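Local coordinates for virulence protein STM3117 (Salmonella enterica subsp. enterica serovar Typhimurium, PDB 3HUH) that promotes replication of the bacterium inside host macrophages and may take part in making and modifying the peptidoglycan of the cell wall, at residues V28-I34 against I66-Q71; L45-A49 against A58-G62; A87-T93 against N136-Q142; I109-P115 against S127-R131. All blocks are in the same frame, centred on the assembly; numbering follows the deposited sequence.

Interaction 1. Residues V28-I34 against I66-Q71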
loop_
_atom_site.group_PDB
_atom_site.type_symbol
_atom_site.label_atom_id
_atom_site.label_comp_id
_atom_site.label_asym_id
_atom_site.label_seq_id
_atom_site.Cartn_x
_atom_site.Cartn_y
_atom_site.Cartn_z
ATOM N N VAL A 28 -1.135 6.245 -0.717
ATOM C CA VAL A 28 -0.452 7.471 -1.082
ATOM C C VAL A 28 1.049 7.398 -0.859
ATOM O O VAL A 28 1.518 7.025 0.219
ATOM C CB VAL A 28 -0.993 8.679 -0.276
ATOM C CG1 VAL A 28 -0.222 9.943 -0.642
ATOM C CG2 VAL A 28 -2.473 8.878 -0.557
ATOM N N LEU A 29 1.798 7.742 -1.898
ATOM C CA LEU A 29 3.246 7.784 -1.807
ATOM C C LEU A 29 3.635 9.253 -1.764
ATOM O O LEU A 29 3.141 10.050 -2.558
ATOM C CB LEU A 29 3.906 7.132 -3.030
ATOM C CG LEU A 29 3.832 5.611 -3.167
ATOM C CD1 LEU A 29 4.569 5.180 -4.437
ATOM C CD2 LEU A 29 4.468 4.957 -1.938
ATOM N N THR A 30 4.496 9.614 -0.818
ATOM C CA THR A 30 4.975 10.985 -0.719
ATOM C C THR A 30 6.341 10.964 -1.388
ATOM O O THR A 30 7.233 10.217 -0.985
ATOM C CB THR A 30 5.075 11.432 0.745
ATOM O OG1 THR A 30 3.759 11.427 1.308
ATOM C CG2 THR A 30 5.658 12.847 0.845
ATOM N N VAL A 31 6.497 11.789 -2.418
ATOM C CA VAL A 31 7.731 11.808 -3.195
ATOM C C VAL A 31 8.387 13.179 -3.334
ATOM O O VAL A 31 7.737 14.214 -3.170
ATOM C CB VAL A 31 7.463 11.230 -4.606
ATOM C CG1 VAL A 31 6.931 9.807 -4.487
ATOM C CG2 VAL A 31 6.460 12.100 -5.348
ATOM N N SER A 32 9.682 13.183 -3.639
ATOM C CA SER A 32 10.399 14.445 -3.803
ATOM C C SER A 32 10.017 15.147 -5.105
ATOM O O SER A 32 9.872 16.373 -5.140
ATOM C CB SER A 32 11.917 14.214 -3.747
ATOM O OG SER A 32 12.365 13.364 -4.788
ATOM N N ASP A 33 9.836 14.371 -6.169
ATOM C CA ASP A 33 9.474 14.936 -7.465
ATOM C C ASP A 33 8.476 14.048 -8.211
ATOM O O ASP A 33 8.827 12.976 -8.710
ATOM C CB ASP A 33 10.725 15.125 -8.322
ATOM C CG ASP A 33 10.442 15.902 -9.590
ATOM O OD1 ASP A 33 10.271 17.137 -9.506
ATOM O OD2 ASP A 33 10.367 15.280 -10.666
ATOM N N ILE A 34 7.234 14.506 -8.291
ATOM C CA ILE A 34 6.190 13.752 -8.961
ATOM C C ILE A 34 6.537 13.400 -10.412
ATOM O O ILE A 34 6.300 12.272 -10.843
ATOM C CB ILE A 34 4.838 14.508 -8.872
ATOM C CG1 ILE A 34 4.277 14.358 -7.452
ATOM C CG2 ILE A 34 3.859 13.982 -9.918
ATOM C CD1 ILE A 34 2.950 15.053 -7.205
ATOM N N ILE A 66 -2.276 4.418 -7.138
ATOM C CA ILE A 66 -1.371 4.996 -6.163
ATOM C C ILE A 66 -1.462 6.506 -6.333
ATOM O O ILE A 66 -1.151 7.038 -7.399
ATOM C CB ILE A 66 0.082 4.538 -6.397
ATOM C CG1 ILE A 66 0.217 3.063 -6.010
ATOM C CG2 ILE A 66 1.046 5.407 -5.587
ATOM C CD1 ILE A 66 1.555 2.469 -6.334
ATOM N N ASN A 67 -1.936 7.189 -5.297
ATOM C CA ASN A 67 -2.025 8.639 -5.351
ATOM C C ASN A 67 -0.661 9.187 -4.968
ATOM O O ASN A 67 0.038 8.617 -4.120
ATOM C CB ASN A 67 -3.089 9.169 -4.387
ATOM C CG ASN A 67 -4.494 8.883 -4.860
ATOM O OD1 ASN A 67 -4.752 8.810 -6.067
ATOM N ND2 ASN A 67 -5.421 8.753 -3.915
ATOM N N LEU A 68 -0.271 10.285 -5.598
ATOM C CA LEU A 68 1.016 10.879 -5.308
ATOM C C LEU A 68 0.898 12.221 -4.608
ATOM O O LEU A 68 0.022 13.023 -4.931
ATOM C CB LEU A 68 1.818 11.066 -6.606
ATOM C CG LEU A 68 2.041 9.807 -7.447
ATOM C CD1 LEU A 68 2.771 10.175 -8.734
ATOM C CD2 LEU A 68 2.842 8.779 -6.646
ATOM N N HIS A 69 1.767 12.437 -3.624
ATOM C CA HIS A 69 1.851 13.711 -2.901
ATOM C C HIS A 69 3.303 14.141 -3.060
ATOM O O HIS A 69 4.220 13.350 -2.819
ATOM C CB HIS A 69 1.614 13.561 -1.395
ATOM C CG HIS A 69 0.177 13.461 -0.985
ATOM N ND1 HIS A 69 -0.867 13.395 -1.881
ATOM C CD2 HIS A 69 -0.380 13.391 0.247
ATOM C CE1 HIS A 69 -2.006 13.288 -1.219
ATOM N NE2 HIS A 69 -1.737 13.283 0.075
ATOM N N GLN A 70 3.534 15.381 -3.466
ATOM C CA GLN A 70 4.907 15.842 -3.586
ATOM C C GLN A 70 5.257 16.580 -2.297
ATOM O O GLN A 70 4.411 17.252 -1.706
ATOM C CB GLN A 70 5.059 16.774 -4.790
ATOM C CG GLN A 70 6.468 17.297 -5.004
ATOM C CD GLN A 70 6.646 17.922 -6.379
ATOM O OE1 GLN A 70 6.742 17.219 -7.383
ATOM N NE2 GLN A 70 6.672 19.253 -6.430
ATOM N N GLN A 71 6.493 16.450 -1.841
ATOM C CA GLN A 71 6.876 17.150 -0.626
ATOM C C GLN A 71 6.631 18.645 -0.807
ATOM O O GLN A 71 6.799 19.182 -1.904
ATOM C CB GLN A 71 8.344 16.893 -0.301
ATOM C CG GLN A 71 8.618 15.454 0.104
ATOM C CD GLN A 71 10.044 15.241 0.556
ATOM O OE1 GLN A 71 10.982 15.345 -0.236
ATOM N NE2 GLN A 71 10.219 14.953 1.841
HETATM O O HOH W 1 7.313 17.338 -10.311
#

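Interaction 2. Residues L45-A49 against A58-G62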
loop_
_atom_site.group_PDB
_atom_site.type_symbol
_atom_site.label_atom_id
_atom_site.label_comp_id
_atom_site.label_asym_id
_atom_site.label_seq_id
_atom_site.Cartn_x
_atom_site.Cartn_y
_atom_site.Cartn_z
ATOM N N LEU A 45 7.154 -0.026 -14.615
ATOM C CA LEU A 45 6.030 -0.866 -14.206
ATOM C C LEU A 45 4.833 -0.844 -15.149
ATOM O O LEU A 45 3.909 -1.639 -14.995
ATOM C CB LEU A 45 5.563 -0.483 -12.797
ATOM C CG LEU A 45 6.429 -0.890 -11.598
ATOM C CD1 LEU A 45 6.578 -2.399 -11.575
ATOM C CD2 LEU A 45 7.790 -0.230 -11.671
ATOM N N GLY A 46 4.831 0.068 -16.113
ATOM C CA GLY A 46 3.719 0.129 -17.046
ATOM C C GLY A 46 2.440 0.744 -16.518
ATOM O O GLY A 46 1.366 0.528 -17.088
ATOM N N PHE A 47 2.527 1.503 -15.430
ATOM C CA PHE A 47 1.336 2.155 -14.881
ATOM C C PHE A 47 0.933 3.330 -15.775
ATOM O O PHE A 47 1.692 3.739 -16.659
ATOM C CB PHE A 47 1.611 2.680 -13.468
ATOM C CG PHE A 47 1.847 1.602 -12.440
ATOM C CD1 PHE A 47 1.761 0.250 -12.769
ATOM C CD2 PHE A 47 2.140 1.949 -11.127
ATOM C CE1 PHE A 47 1.963 -0.734 -11.794
ATOM C CE2 PHE A 47 2.343 0.973 -10.147
ATOM C CZ PHE A 47 2.253 -0.370 -10.482
ATOM N N SER A 48 -0.252 3.882 -15.538
ATOM C CA SER A 48 -0.736 5.013 -16.329
ATOM C C SER A 48 -1.076 6.197 -15.430
ATOM O O SER A 48 -1.930 6.088 -14.551
ATOM C CB SER A 48 -1.975 4.618 -17.135
ATOM O OG SER A 48 -1.682 3.573 -18.044
ATOM N N ALA A 49 -0.416 7.328 -15.657
ATOM C CA ALA A 49 -0.662 8.517 -14.848
ATOM C C ALA A 49 -1.920 9.275 -15.263
ATOM O O ALA A 49 -2.238 9.380 -16.451
ATOM C CB ALA A 49 0.554 9.457 -14.902
ATOM N N ALA A 58 -2.129 10.591 -9.946
ATOM C CA ALA A 58 -2.275 9.210 -9.517
ATOM C C ALA A 58 -1.732 8.304 -10.612
ATOM O O ALA A 58 -1.590 8.712 -11.772
ATOM C CB ALA A 58 -3.733 8.885 -9.238
ATOM N N LEU A 59 -1.408 7.081 -10.224
ATOM C CA LEU A 59 -0.898 6.081 -11.144
ATOM C C LEU A 59 -1.888 4.937 -11.087
ATOM O O LEU A 59 -2.083 4.317 -10.040
ATOM C CB LEU A 59 0.486 5.603 -10.707
ATOM C CG LEU A 59 1.602 6.638 -10.891
ATOM C CD1 LEU A 59 2.803 6.245 -10.054
ATOM C CD2 LEU A 59 1.965 6.751 -12.371
ATOM N N ILE A 60 -2.531 4.690 -12.222
ATOM C CA ILE A 60 -3.526 3.642 -12.356
ATOM C C ILE A 60 -2.906 2.314 -12.783
ATOM O O ILE A 60 -2.043 2.282 -13.655
ATOM C CB ILE A 60 -4.574 4.028 -13.435
ATOM C CG1 ILE A 60 -5.157 5.412 -13.132
ATOM C CG2 ILE A 60 -5.635 2.953 -13.552
ATOM C CD1 ILE A 60 -5.789 5.536 -11.769
ATOM N N PHE A 61 -3.351 1.225 -12.161
ATOM C CA PHE A 61 -2.902 -0.119 -12.520
ATOM C C PHE A 61 -3.973 -1.088 -12.049
ATOM O O PHE A 61 -4.531 -0.919 -10.967
ATOM C CB PHE A 61 -1.536 -0.448 -11.896
ATOM C CG PHE A 61 -1.534 -0.471 -10.402
ATOM C CD1 PHE A 61 -1.784 -1.654 -9.710
ATOM C CD2 PHE A 61 -1.276 0.689 -9.682
ATOM C CE1 PHE A 61 -1.774 -1.678 -8.322
ATOM C CE2 PHE A 61 -1.267 0.673 -8.291
ATOM C CZ PHE A 61 -1.515 -0.511 -7.610
ATOM N N GLY A 62 -4.268 -2.097 -12.862
ATOM C CA GLY A 62 -5.310 -3.040 -12.499
ATOM C C GLY A 62 -6.557 -2.247 -12.146
ATOM O O GLY A 62 -6.952 -1.339 -12.881
#

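Interaction 3. Residues A87-T93 against N136-Q142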
loop_
_atom_site.group_PDB
_atom_site.type_symbol
_atom_site.label_atom_id
_atom_site.label_comp_id
_atom_site.label_asym_id
_atom_site.label_seq_id
_atom_site.Cartn_x
_atom_site.Cartn_y
_atom_site.Cartn_z
ATOM N N ALA A 87 8.075 3.337 1.653
ATOM C CA ALA A 87 7.185 2.284 1.181
ATOM C C ALA A 87 7.917 1.000 0.809
ATOM O O ALA A 87 9.051 1.030 0.318
ATOM C CB ALA A 87 6.366 2.778 -0.009
ATOM N N ASP A 88 7.235 -0.117 1.041
ATOM C CA ASP A 88 7.734 -1.464 0.767
ATOM C C ASP A 88 6.486 -2.161 0.226
ATOM O O ASP A 88 5.638 -2.611 0.998
ATOM C CB ASP A 88 8.192 -2.101 2.082
ATOM C CG ASP A 88 8.897 -3.419 1.883
ATOM O OD1 ASP A 88 8.623 -4.102 0.870
ATOM O OD2 ASP A 88 9.713 -3.779 2.756
ATOM N N LEU A 89 6.383 -2.229 -1.100
ATOM C CA LEU A 89 5.205 -2.764 -1.781
ATOM C C LEU A 89 5.470 -3.933 -2.710
ATOM O O LEU A 89 6.502 -3.990 -3.371
ATOM C CB LEU A 89 4.568 -1.654 -2.621
ATOM C CG LEU A 89 4.504 -0.240 -2.038
ATOM C CD1 LEU A 89 4.003 0.722 -3.100
ATOM C CD2 LEU A 89 3.594 -0.222 -0.817
ATOM N N CYS A 90 4.511 -4.846 -2.789
ATOM C CA CYS A 90 4.634 -5.994 -3.674
ATOM C C CYS A 90 3.513 -5.977 -4.703
ATOM O O CYS A 90 2.334 -5.894 -4.354
ATOM C CB CYS A 90 4.573 -7.304 -2.889
ATOM S SG CYS A 90 4.567 -8.763 -3.969
ATOM N N PHE A 91 3.896 -6.054 -5.972
ATOM C CA PHE A 91 2.943 -6.053 -7.076
ATOM C C PHE A 91 2.982 -7.402 -7.777
ATOM O O PHE A 91 4.062 -7.950 -8.011
ATOM C CB PHE A 91 3.311 -4.967 -8.088
ATOM C CG PHE A 91 3.182 -3.572 -7.556
ATOM C CD1 PHE A 91 1.930 -2.985 -7.409
ATOM C CD2 PHE A 91 4.310 -2.851 -7.187
ATOM C CE1 PHE A 91 1.807 -1.694 -6.898
ATOM C CE2 PHE A 91 4.200 -1.562 -6.675
ATOM C CZ PHE A 91 2.948 -0.981 -6.529
ATOM N N ILE A 92 1.813 -7.944 -8.103
ATOM C CA ILE A 92 1.765 -9.218 -8.807
ATOM C C ILE A 92 1.739 -8.961 -10.303
ATOM O O ILE A 92 0.998 -8.097 -10.791
ATOM C CB ILE A 92 0.505 -10.040 -8.455
ATOM C CG1 ILE A 92 0.486 -10.358 -6.960
ATOM C CG2 ILE A 92 0.473 -11.322 -9.290
ATOM C CD1 ILE A 92 1.710 -11.107 -6.462
ATOM N N THR A 93 2.554 -9.713 -11.029
ATOM C CA THR A 93 2.612 -9.590 -12.474
ATOM C C THR A 93 2.135 -10.893 -13.106
ATOM O O THR A 93 2.254 -11.959 -12.501
ATOM C CB THR A 93 4.046 -9.307 -12.972
ATOM O OG1 THR A 93 4.031 -9.152 -14.397
ATOM C CG2 THR A 93 4.980 -10.458 -12.614
ATOM N N ASN A 136 11.877 3.712 -2.357
ATOM C CA ASN A 136 10.850 2.771 -1.929
ATOM C C ASN A 136 11.238 1.403 -2.482
ATOM O O ASN A 136 11.774 1.299 -3.593
ATOM C CB ASN A 136 9.477 3.164 -2.484
ATOM C CG ASN A 136 8.981 4.497 -1.942
ATOM O OD1 ASN A 136 8.532 5.358 -2.700
ATOM N ND2 ASN A 136 9.050 4.666 -0.633
ATOM N N LEU A 137 10.985 0.356 -1.706
ATOM C CA LEU A 137 11.301 -0.992 -2.161
ATOM C C LEU A 137 10.104 -1.524 -2.935
ATOM O O LEU A 137 8.975 -1.533 -2.427
ATOM C CB LEU A 137 11.604 -1.907 -0.975
ATOM C CG LEU A 137 12.025 -3.334 -1.345
ATOM C CD1 LEU A 137 13.364 -3.313 -2.083
ATOM C CD2 LEU A 137 12.119 -4.171 -0.085
ATOM N N ILE A 138 10.352 -1.951 -4.168
ATOM C CA ILE A 138 9.295 -2.486 -5.011
ATOM C C ILE A 138 9.587 -3.949 -5.312
ATOM O O ILE A 138 10.604 -4.281 -5.918
ATOM C CB ILE A 138 9.188 -1.705 -6.337
ATOM C CG1 ILE A 138 8.990 -0.211 -6.048
ATOM C CG2 ILE A 138 8.045 -2.262 -7.173
ATOM C CD1 ILE A 138 7.777 0.117 -5.191
ATOM N N GLU A 139 8.684 -4.811 -4.864
ATOM C CA GLU A 139 8.794 -6.247 -5.052
ATOM C C GLU A 139 7.823 -6.617 -6.170
ATOM O O GLU A 139 6.619 -6.421 -6.034
ATOM C CB GLU A 139 8.411 -6.960 -3.743
ATOM C CG GLU A 139 8.560 -8.483 -3.749
ATOM C CD GLU A 139 8.090 -9.135 -2.448
ATOM O OE1 GLU A 139 7.782 -8.402 -1.482
ATOM O OE2 GLU A 139 8.032 -10.387 -2.384
ATOM N N ILE A 140 8.350 -7.115 -7.285
ATOM C CA ILE A 140 7.506 -7.524 -8.410
ATOM C C ILE A 140 7.502 -9.048 -8.380
ATOM O O ILE A 140 8.560 -9.684 -8.457
ATOM C CB ILE A 140 8.055 -7.001 -9.748
ATOM C CG1 ILE A 140 8.131 -5.472 -9.702
ATOM C CG2 ILE A 140 7.139 -7.423 -10.883
ATOM C CD1 ILE A 140 8.906 -4.845 -10.835
ATOM N N SER A 141 6.314 -9.637 -8.280
ATOM C CA SER A 141 6.220 -11.085 -8.145
ATOM C C SER A 141 5.190 -11.810 -9.001
ATOM O O SER A 141 4.177 -11.246 -9.397
ATOM C CB SER A 141 5.942 -11.411 -6.674
ATOM O OG SER A 141 6.714 -10.583 -5.819
ATOM N N GLN A 142 5.465 -13.082 -9.270
ATOM C CA GLN A 142 4.554 -13.927 -10.030
ATOM C C GLN A 142 4.251 -15.141 -9.163
ATOM O O GLN A 142 5.163 -15.725 -8.564
ATOM C CB GLN A 142 5.194 -14.387 -11.342
ATOM C CG GLN A 142 4.359 -15.418 -12.087
ATOM C CD GLN A 142 5.022 -15.898 -13.358
ATOM O OE1 GLN A 142 6.236 -16.097 -13.402
ATOM N NE2 GLN A 142 4.225 -16.100 -14.401
#

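Interaction 4. Residues I109-P115 against S127-R131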
loop_
_atom_site.group_PDB
_atom_site.type_symbol
_atom_site.label_atom_id
_atom_site.label_comp_id
_atom_site.label_asym_id
_atom_site.label_seq_id
_atom_site.Cartn_x
_atom_site.Cartn_y
_atom_site.Cartn_z
ATOM N N ILE A 109 17.890 -0.786 -14.811
ATOM C CA ILE A 109 17.517 -0.736 -13.406
ATOM C C ILE A 109 18.268 -1.807 -12.628
ATOM O O ILE A 109 18.354 -2.956 -13.057
ATOM C CB ILE A 109 16.007 -0.961 -13.243
ATOM C CG1 ILE A 109 15.251 0.067 -14.086
ATOM C CG2 ILE A 109 15.612 -0.868 -11.773
ATOM C CD1 ILE A 109 13.794 -0.237 -14.239
ATOM N N SER A 110 18.813 -1.428 -11.478
ATOM C CA SER A 110 19.555 -2.369 -10.656
ATOM C C SER A 110 18.625 -3.283 -9.867
ATOM O O SER A 110 17.633 -2.835 -9.286
ATOM C CB SER A 110 20.469 -1.616 -9.691
ATOM O OG SER A 110 21.323 -0.730 -10.397
ATOM N N ILE A 111 18.950 -4.570 -9.859
ATOM C CA ILE A 111 18.168 -5.555 -9.128
ATOM C C ILE A 111 18.708 -5.663 -7.706
ATOM O O ILE A 111 19.843 -6.100 -7.491
ATOM C CB ILE A 111 18.250 -6.936 -9.810
ATOM C CG1 ILE A 111 17.532 -6.875 -11.163
ATOM C CG2 ILE A 111 17.632 -8.005 -8.914
ATOM C CD1 ILE A 111 17.530 -8.177 -11.930
ATOM N N VAL A 112 17.898 -5.256 -6.732
ATOM C CA VAL A 112 18.314 -5.311 -5.335
ATOM C C VAL A 112 18.536 -6.752 -4.895
ATOM O O VAL A 112 19.549 -7.073 -4.274
ATOM C CB VAL A 112 17.264 -4.659 -4.412
ATOM C CG1 VAL A 112 17.678 -4.817 -2.958
ATOM C CG2 VAL A 112 17.114 -3.187 -4.767
ATOM N N GLU A 113 17.581 -7.613 -5.229
ATOM C CA GLU A 113 17.659 -9.024 -4.884
ATOM C C GLU A 113 16.695 -9.816 -5.756
ATOM O O GLU A 113 15.721 -9.264 -6.268
ATOM C CB GLU A 113 17.300 -9.233 -3.409
ATOM C CG GLU A 113 17.371 -10.685 -2.962
ATOM C CD GLU A 113 17.161 -10.854 -1.471
ATOM O OE1 GLU A 113 17.196 -12.008 -0.995
ATOM O OE2 GLU A 113 16.967 -9.836 -0.777
ATOM N N GLY A 114 16.976 -11.103 -5.930
ATOM C CA GLY A 114 16.098 -11.943 -6.717
ATOM C C GLY A 114 16.618 -12.331 -8.090
ATOM O O GLY A 114 17.674 -11.856 -8.522
ATOM N N PRO A 115 15.875 -13.183 -8.811
ATOM C CA PRO A 115 14.601 -13.754 -8.360
ATOM C C PRO A 115 14.753 -14.731 -7.194
ATOM O O PRO A 115 15.653 -15.575 -7.182
ATOM C CB PRO A 115 14.058 -14.417 -9.622
ATOM C CG PRO A 115 15.307 -14.847 -10.332
ATOM C CD PRO A 115 16.206 -13.644 -10.171
ATOM N N SER A 127 9.916 -13.552 -6.447
ATOM C CA SER A 127 10.042 -12.099 -6.411
ATOM C C SER A 127 11.361 -11.515 -6.879
ATOM O O SER A 127 12.424 -12.105 -6.695
ATOM C CB SER A 127 9.806 -11.592 -4.987
ATOM O OG SER A 127 8.540 -11.968 -4.487
ATOM N N ILE A 128 11.264 -10.330 -7.469
ATOM C CA ILE A 128 12.424 -9.581 -7.917
ATOM C C ILE A 128 12.233 -8.226 -7.233
ATOM O O ILE A 128 11.115 -7.711 -7.177
ATOM C CB ILE A 128 12.441 -9.431 -9.458
ATOM C CG1 ILE A 128 13.772 -8.820 -9.905
ATOM C CG2 ILE A 128 11.268 -8.596 -9.922
ATOM C CD1 ILE A 128 14.969 -9.714 -9.623
ATOM N N TYR A 129 13.307 -7.666 -6.683
ATOM C CA TYR A 129 13.223 -6.387 -5.984
ATOM C C TYR A 129 14.011 -5.279 -6.657
ATOM O O TYR A 129 15.150 -5.483 -7.079
ATOM C CB TYR A 129 13.768 -6.508 -4.560
ATOM C CG TYR A 129 13.042 -7.458 -3.640
ATOM C CD1 TYR A 129 12.134 -6.980 -2.694
ATOM C CD2 TYR A 129 13.308 -8.825 -3.669
ATOM C CE1 TYR A 129 11.519 -7.842 -1.788
ATOM C CE2 TYR A 129 12.699 -9.695 -2.769
ATOM C CZ TYR A 129 11.808 -9.196 -1.829
ATOM O OH TYR A 129 11.233 -10.043 -0.912
ATOM N N ILE A 130 13.396 -4.106 -6.748
ATOM C CA ILE A 130 14.052 -2.924 -7.306
ATOM C C ILE A 130 13.636 -1.752 -6.428
ATOM O O ILE A 130 12.855 -1.915 -5.486
ATOM C CB ILE A 130 13.633 -2.637 -8.775
ATOM C CG1 ILE A 130 12.115 -2.452 -8.874
ATOM C CG2 ILE A 130 14.103 -3.769 -9.680
ATOM C CD1 ILE A 130 11.626 -2.093 -10.256
ATOM N N ARG A 131 14.167 -0.572 -6.713
ATOM C CA ARG A 131 13.810 0.605 -5.940
ATOM C C ARG A 131 13.336 1.705 -6.861
ATOM O O ARG A 131 13.820 1.833 -7.989
ATOM C CB ARG A 131 15.001 1.116 -5.131
ATOM C CG ARG A 131 15.346 0.239 -3.947
ATOM C CD ARG A 131 16.386 0.875 -3.051
ATOM N NE ARG A 131 16.833 -0.078 -2.040
ATOM C CZ ARG A 131 16.105 -0.474 -1.002
ATOM N NH1 ARG A 131 14.882 0.011 -0.817
ATOM N NH2 ARG A 131 16.592 -1.378 -0.161
HETATM O O HOH W 2 16.873 -0.528 -8.071
#

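Interaction 1. Residues V28-I34 against I66-Q71
Gln70 reaches across to the turn that follows strand 28-31, and its carbons and its tip oxygen find partners there. Its CB packs 3.6 Å from Ile34 CD1. With CG anti to the backbone N (chi1 -179°), the chain runs out past the turn, and CG lies 3.5 Å from Ser32 O. Beyond CD, the tip oxygen OE1 accepts a hydrogen bond from Ile34 N, 2.9 Å, in the carbonyl plane and on a lone pair, with an N-H...O angle of 169°. A water donates a second bond to OE1 and a weak one to Asp33 OD1, while Asp33 OD2 is bonded to Thr36 at the start of helix 34-43, where Asp33 is the N-cap.

Behind this grip the two strands run parallel: Leu29 N and Val31 N give to Asn67 O and His69 O, and His69 N and Gln71 N give to Leu29 O and Val31 O. Strand 21-31, helix 34-43 and the antiparallel strands up to 64-70 form one βαβββ unit of the glyoxalase (VOC) fold, and here its first and last strands are joined.

On the sheet face that carries Val28 and His69, Val28 CG1 sits over the centre of the His69 imidazole, 3.5 Å from the centroid. That ring also meets Phe75 edge-to-face, and its ND1 donates to Leu68 O. On the face of Leu29 and Leu68, Leu29 CG packs 3.7 Å from Ile66 CG2, and Ile34 CG2, from the helix, meets Leu68 CD1.

Interaction 2. Residues L45-A49 against A58-G62
Ser48 and Ile60 bond to each other through both of their peptide groups. Ser48 N donates to Ile60 O at 3.1 Å, in the carbonyl plane, and Ile60 N returns a shorter, straighter bond of 2.8 Å to Ser48 O, with an N-H...O angle of 174° but the donor tilted from the carbonyl plane. Both N-H groups and both carbonyls of this pair are thereby satisfied. One residue on, Ala49 and Leu59 form a non-hydrogen-bonded pair, and their polar atoms look outward: Ala49 N gives to the Glu42 carboxylate, while Leu59 bonds through its backbone to Ile66 of strand 64-70. Ala58 O receives a CA-H...O contact from Ala49 CA at 3.2 Å, and the backbone of Ala58 is bonded to Val50 farther along.

These strands, 48-52 and 56-61, make the β-hairpin within the first βαβββ unit of the VOC fold, entered from helix 34-43 by way of Gly46, whose phi is positive. The backbone of Phe47 remains tied to Tyr41 of that helix.

Where the hairpin opens, Phe47 and Phe61 lie side by side and point the same way, their rings an offset stack with centroids 4.5 Å apart and planes at 16°. Phe61 CB lies over the face of the Phe47 ring, 3.5 Å from Phe47 CD1; with CG between its own N and carbonyl carbon (chi1 63°), the Phe61 ring is swung alongside that of Phe47. Leu45 CB lies over the opposite face of the Phe47 ring. Both phenylalanines meet Phe91 edge-to-face. Beside them, Leu59 CB packs 4.0 Å from Phe47 CD2, and Leu59 CD2 reaches Ala49 CB at the same distance.

Interaction 3. Residues A87-T93 against N136-Q142
Six backbone hydrogen bonds join Ala87-Thr93 to Asn136-Gln142 as parallel strands. Leu137 N, Glu139 N and Ser141 N donate to Ala87 O, Leu89 O and Phe91 O; Leu89 N, Phe91 N and Thr93 N donate back to Leu137 O, Glu139 O and Ser141 O. The bond from Phe91 N to Glu139 O is the shortest, at 2.7 Å.

Among apolar contacts, Ile138 CG2 comes in at the edge of the Phe91 ring, 3.8 Å from CD2, and Thr93 CG2 meets Ile140 CG2 at 4.1 Å.

On the face that carries Cys90, Glu139 and Ser141, polar groups meet. Cys90 SG, anti to its N (chi1 175°), lies 3.4 Å from Ser141 OG, and Glu139 OE1 rests 3.7 Å from Cys90 CB. Glu139 OE2 and Ser141 OG both hydrogen-bond to the Ser127 hydroxyl, which ties the two side chains together.

Strands 88-93 and 137-142 are the first and last of the second βαβββ unit of the VOC fold. Strand 123-131 flanks 137-142, helix 97-106 packs Val100 against Thr93 and Ile140, and strand 88-93 pairs antiparallel with a strand of the second subunit, carrying the sheet across the dimer interface.

Interaction 4. Residues I109-P115 against S127-R131
The shortest polar bond between the segments runs from Val112 N to Tyr129 O, 2.8 Å, with the donor tilted from the carbonyl plane and a bent N-H...O angle of 141°. Tyr129 N answers with a straighter bond to Glu113 O at 2.9 Å. The same Glu113 oxygen lies in the plane of the tyrosine ring, at its edge by CD2. A water bridges the segments farther along, donating to Ser110 O and accepting from Arg131 N.

The tip of Ile128 meets several groups at once. CG1 is anti to the backbone N (chi1 -172°), carrying CD1 toward the other segment, where Ile128 CD1 comes 3.2 Å from Ile111 CG2, tighter than usual for two carbons. Ile128 CD1 also lies 3.5 Å from Gly114 C. The two isoleucine side chains cross at about a right angle. Gly114, with positive phi, passes close to strand 123-131, its CA 3.7 Å from Ser127 O. A cis peptide leads into Pro115, where the chain turns a corner, and Pro115 CA lies 3.2 Å from Ser127 O.

At the other end, Ile109 CG2 packs 3.9 Å from Ile130 CG2, and Val112 CG2 crosses the Arg131 side chain near CG; Arg131 NH2 bonds to Lys78 O of the second subunit. Nearer the middle, Glu113 OE1 makes a salt bridge and Tyr129 OH a hydrogen bond to Arg118.

The segment 109-115 follows helix 97-106, whose Val101, Ile104 and Leu105 pack on Ile109, Ile111 and Ile130, and it leads into strand 116-120; across from it, strand 123-131 is bonded to strand 137-142.

How the interactions relate
The four contacts fall into the two βαβββ units of the VOC fold. Interaction 2 is nested within the loop closed by interaction 1, and their sheet continues through the bond from Leu59 N to Ile66 O, 2.8 Å. Interaction 4 is nested likewise within interaction 3, with centres about 9 Å apart; Ser127 OG joins them, 2.7 Å from both Ser141 OG and Glu139 OE2. Between the units, these contacts touch through apolar side chains: Phe91 CE1 lies 3.6 Å from Phe61 CZ, Phe91 CZ 3.7 Å from Ile66 CD1, and Leu29 CD2 packs on Ala87 CB. Interactions 1 and 4 are farthest apart, their centres about 22 Å from each other.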